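Putative GH105 family protein (Salmonella enterica subsp. enterica serovar Paratyphi A, PDB 3QWT) is of unknown function but, as a putative GH105-family hydrolase with an alpha/alpha toroid fold, probably releases unsaturated uronic acid residues from oligosaccharides. Local coordinates at residues A[120-125]-A[182-187]. Sequence-based numbering, arbitrary orientation.
Sequences YRYEET and GKLLNR
The C-terminal end of helix 114-125 (residues 120-125) meets the C-terminal end of helix 170-184 with E123 CA 7.0 Å from L184 CA, a contact between two helices of the alpha/alpha toroid. No hydrogen bond crosses it, and the meeting is apolar, built round L184, whose two methyls divide between neighbouring residues. The CB of L184 is directed toward helix 114-125, and with CG anti to the backbone N (chi1 178°) its CD2 reaches the edge of the Y122 ring, near its plane, 3.7 Å from CD2 of the tyrosine. L184 CD1 lies 3.8 Å from E123 CB. The aliphatic base of E123 thus joins the packing, and its carboxylate serves a different partner, K180, one turn earlier on helix 170-184, in a salt bridge through OE2. L185 adds a looser touch, its CD2 being 4.2 Å from Y122 CE2; both residues also pack on L131 of helix 131-143, placing this contact beside a third helix. Directly after L184 the helix ends in a Schellman motif: N186 takes positive phi (48°), its N bonds to K183 O at 3.1 Å, and R187 N reaches G182 O at 2.7 Å.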
ATOM      1  N   TYR A 120      15.682  -2.083 -25.912  1.00 30.29           N
ATOM      2  CA  TYR A 120      14.365  -2.379 -26.447  1.00 29.00           C
ATOM      3  C   TYR A 120      14.285  -3.811 -26.972  1.00 32.56           C
ATOM      4  O   TYR A 120      13.264  -4.473 -26.845  1.00 34.13           O
ATOM      5  CB  TYR A 120      14.003  -1.413 -27.566  1.00 24.76           C
ATOM      6  CG  TYR A 120      13.385  -0.117 -27.102  1.00 31.93           C
ATOM      7  CD1 TYR A 120      14.136   1.066 -27.063  1.00 29.35           C
ATOM      8  CD2 TYR A 120      12.053  -0.068 -26.698  1.00 30.85           C
ATOM      9  CE1 TYR A 120      13.567   2.263 -26.648  1.00 29.61           C
ATOM     10  CE2 TYR A 120      11.480   1.124 -26.277  1.00 32.02           C
ATOM     11  CZ  TYR A 120      12.242   2.288 -26.257  1.00 32.54           C
ATOM     12  OH  TYR A 120      11.680   3.472 -25.841  1.00 34.89           O
ATOM     13  N   ARG A 121      15.363  -4.290 -27.575  1.00 30.47           N
ATOM     14  CA  ARG A 121      15.339  -5.642 -28.107  1.00 28.91           C
ATOM     15  C   ARG A 121      15.320  -6.651 -26.960  1.00 27.58           C
ATOM     16  O   ARG A 121      14.633  -7.665 -27.028  1.00 30.88           O
ATOM     17  CB  ARG A 121      16.494  -5.896 -29.091  1.00 25.89           C
ATOM     18  CG  ARG A 121      16.380  -5.108 -30.414  1.00 26.03           C
ATOM     19  CD  ARG A 121      15.162  -5.531 -31.242  1.00 38.82           C
ATOM     20  NE  ARG A 121      15.257  -6.909 -31.730  1.00 41.45           N
ATOM     21  CZ  ARG A 121      14.270  -7.801 -31.681  1.00 40.36           C
ATOM     22  NH1 ARG A 121      13.101  -7.466 -31.159  1.00 34.19           N
ATOM     23  NH2 ARG A 121      14.458  -9.038 -32.142  1.00 38.48           N
ATOM     24  N   TYR A 122      16.061  -6.369 -25.899  1.00 31.43           N
ATOM     25  CA  TYR A 122      16.029  -7.246 -24.734  1.00 34.49           C
ATOM     26  C   TYR A 122      14.636  -7.252 -24.119  1.00 34.28           C
ATOM     27  O   TYR A 122      14.143  -8.294 -23.695  1.00 33.02           O
ATOM     28  CB  TYR A 122      17.057  -6.826 -23.687  1.00 32.36           C
ATOM     29  CG  TYR A 122      16.978  -7.653 -22.434  1.00 30.59           C
ATOM     30  CD1 TYR A 122      17.326  -9.003 -22.448  1.00 28.17           C
ATOM     31  CD2 TYR A 122      16.549  -7.096 -21.241  1.00 28.10           C
ATOM     32  CE1 TYR A 122      17.243  -9.767 -21.316  1.00 29.92           C
ATOM     33  CE2 TYR A 122      16.463  -7.855 -20.094  1.00 32.43           C
ATOM     34  CZ  TYR A 122      16.818  -9.192 -20.133  1.00 33.18           C
ATOM     35  OH  TYR A 122      16.743  -9.962 -18.990  1.00 33.90           O
ATOM     36  N   GLU A 123      14.005  -6.083 -24.078  1.00 34.02           N
ATOM     37  CA  GLU A 123      12.653  -5.966 -23.543  1.00 27.57           C
ATOM     38  C   GLU A 123      11.674  -6.920 -24.260  1.00 37.35           C
ATOM     39  O   GLU A 123      10.896  -7.612 -23.602  1.00 34.49           O
ATOM     40  CB  GLU A 123      12.165  -4.527 -23.661  1.00 28.91           C
ATOM     41  CG  GLU A 123      10.769  -4.299 -23.115  1.00 37.20           C
ATOM     42  CD  GLU A 123      10.402  -2.823 -23.050  1.00 46.53           C
ATOM     43  OE1 GLU A 123       9.776  -2.402 -22.057  1.00 48.36           O
ATOM     44  OE2 GLU A 123      10.744  -2.081 -23.994  1.00 47.28           O
ATOM     45  N   GLU A 124      11.730  -6.972 -25.598  1.00 30.43           N
ATOM     46  CA  GLU A 124      10.855  -7.854 -26.376  1.00 39.75           C
ATOM     47  C   GLU A 124      11.215  -9.334 -26.288  1.00 39.07           C
ATOM     48  O   GLU A 124      10.330 -10.168 -26.186  1.00 42.57           O
ATOM     49  CB  GLU A 124      10.827  -7.472 -27.856  1.00 41.75           C
ATOM     50  CG  GLU A 124      10.745  -5.991 -28.151  1.00 57.51           C
ATOM     51  CD  GLU A 124      10.909  -5.704 -29.637  1.00 61.42           C
ATOM     52  OE1 GLU A 124      11.889  -5.009 -30.003  1.00 52.43           O
ATOM     53  OE2 GLU A 124      10.063  -6.198 -30.427  1.00 65.69           O
ATOM     54  N   THR A 125      12.504  -9.656 -26.339  1.00 42.76           N
ATOM     55  CA  THR A 125      12.942 -11.050 -26.473  1.00 41.26           C
ATOM     56  C   THR A 125      13.456 -11.682 -25.181  1.00 42.21           C
ATOM     57  O   THR A 125      13.454 -12.901 -25.052  1.00 43.85           O
ATOM     58  CB  THR A 125      14.061 -11.206 -27.534  1.00 35.17           C
ATOM     59  OG1 THR A 125      15.286 -10.681 -27.008  1.00 27.05           O
ATOM     60  CG2 THR A 125      13.699 -10.484 -28.835  1.00 30.73           C
ATOM     61  N   GLY A 182      17.434   1.852 -17.093  1.00 27.87           N
ATOM     62  CA  GLY A 182      17.018   2.002 -15.711  1.00 27.95           C
ATOM     63  C   GLY A 182      15.570   1.575 -15.535  1.00 33.64           C
ATOM     64  O   GLY A 182      15.232   0.802 -14.637  1.00 30.13           O
ATOM     65  N   LYS A 183      14.708   2.081 -16.406  1.00 32.41           N
ATOM     66  CA  LYS A 183      13.331   1.636 -16.427  1.00 30.72           C
ATOM     67  C   LYS A 183      13.262   0.124 -16.690  1.00 33.46           C
ATOM     68  O   LYS A 183      12.642  -0.619 -15.930  1.00 33.58           O
ATOM     69  CB  LYS A 183      12.563   2.415 -17.481  1.00 28.66           C
ATOM     70  CG  LYS A 183      12.311   3.870 -17.094  1.00 30.97           C
ATOM     71  CD  LYS A 183      11.428   3.925 -15.826  1.00 30.07           C
ATOM     72  CE  LYS A 183      11.172   5.339 -15.338  1.00 28.77           C
ATOM     73  NZ  LYS A 183      10.106   5.310 -14.283  1.00 33.48           N
ATOM     74  N   LEU A 184      13.939  -0.327 -17.739  1.00 33.16           N
ATOM     75  CA  LEU A 184      13.915  -1.735 -18.142  1.00 33.98           C
ATOM     76  C   LEU A 184      14.332  -2.711 -17.037  1.00 35.31           C
ATOM     77  O   LEU A 184      13.624  -3.676 -16.756  1.00 32.49           O
ATOM     78  CB  LEU A 184      14.785  -1.948 -19.387  1.00 33.62           C
ATOM     79  CG  LEU A 184      14.888  -3.394 -19.893  1.00 37.70           C
ATOM     80  CD1 LEU A 184      13.512  -3.962 -20.174  1.00 38.28           C
ATOM     81  CD2 LEU A 184      15.771  -3.495 -21.146  1.00 34.35           C
ATOM     82  N   LEU A 185      15.479  -2.469 -16.413  1.00 33.50           N
ATOM     83  CA  LEU A 185      15.971  -3.371 -15.376  1.00 26.22           C
ATOM     84  C   LEU A 185      15.439  -3.019 -13.986  1.00 25.68           C
ATOM     85  O   LEU A 185      15.939  -3.520 -12.989  1.00 26.51           O
ATOM     86  CB  LEU A 185      17.511  -3.379 -15.358  1.00 27.36           C
ATOM     87  CG  LEU A 185      18.219  -3.657 -16.683  1.00 27.56           C
ATOM     88  CD1 LEU A 185      19.690  -3.682 -16.456  1.00 22.58           C
ATOM     89  CD2 LEU A 185      17.746  -4.959 -17.320  1.00 37.51           C
ATOM     90  N   ASN A 186      14.433  -2.153 -13.920  1.00 24.09           N
ATOM     91  CA  ASN A 186      13.940  -1.654 -12.628  1.00 32.40           C
ATOM     92  C   ASN A 186      15.065  -1.196 -11.708  1.00 30.54           C
ATOM     93  O   ASN A 186      15.194  -1.686 -10.584  1.00 33.21           O
ATOM     94  CB  ASN A 186      13.093  -2.708 -11.897  1.00 41.95           C
ATOM     95  CG  ASN A 186      11.835  -3.080 -12.661  1.00 59.47           C
ATOM     96  OD1 ASN A 186      11.059  -2.215 -13.076  1.00 64.37           O
ATOM     97  ND2 ASN A 186      11.631  -4.379 -12.858  1.00 67.64           N
ATOM     98  N   ARG A 187      15.887  -0.274 -12.198  1.00 25.33           N
ATOM     99  CA  ARG A 187      16.939   0.306 -11.386  1.00 29.77           C
ATOM    100  C   ARG A 187      16.740   1.814 -11.343  1.00 26.57           C
ATOM    101  O   ARG A 187      17.327   2.555 -12.136  1.00 28.07           O
ATOM    102  CB  ARG A 187      18.311  -0.096 -11.929  1.00 40.69           C
ATOM    103  CG  ARG A 187      18.547  -1.609 -11.844  1.00 48.73           C
ATOM    104  CD  ARG A 187      19.917  -2.034 -12.374  1.00 53.80           C
ATOM    105  NE  ARG A 187      20.111  -3.487 -12.289  1.00 49.53           N
ATOM    106  CZ  ARG A 187      21.247  -4.114 -12.583  1.00 42.15           C
ATOM    107  NH1 ARG A 187      22.322  -3.429 -12.992  1.00 26.81           N
ATOM    108  NH2 ARG A 187      21.309  -5.432 -12.469  1.00 51.45           N
TER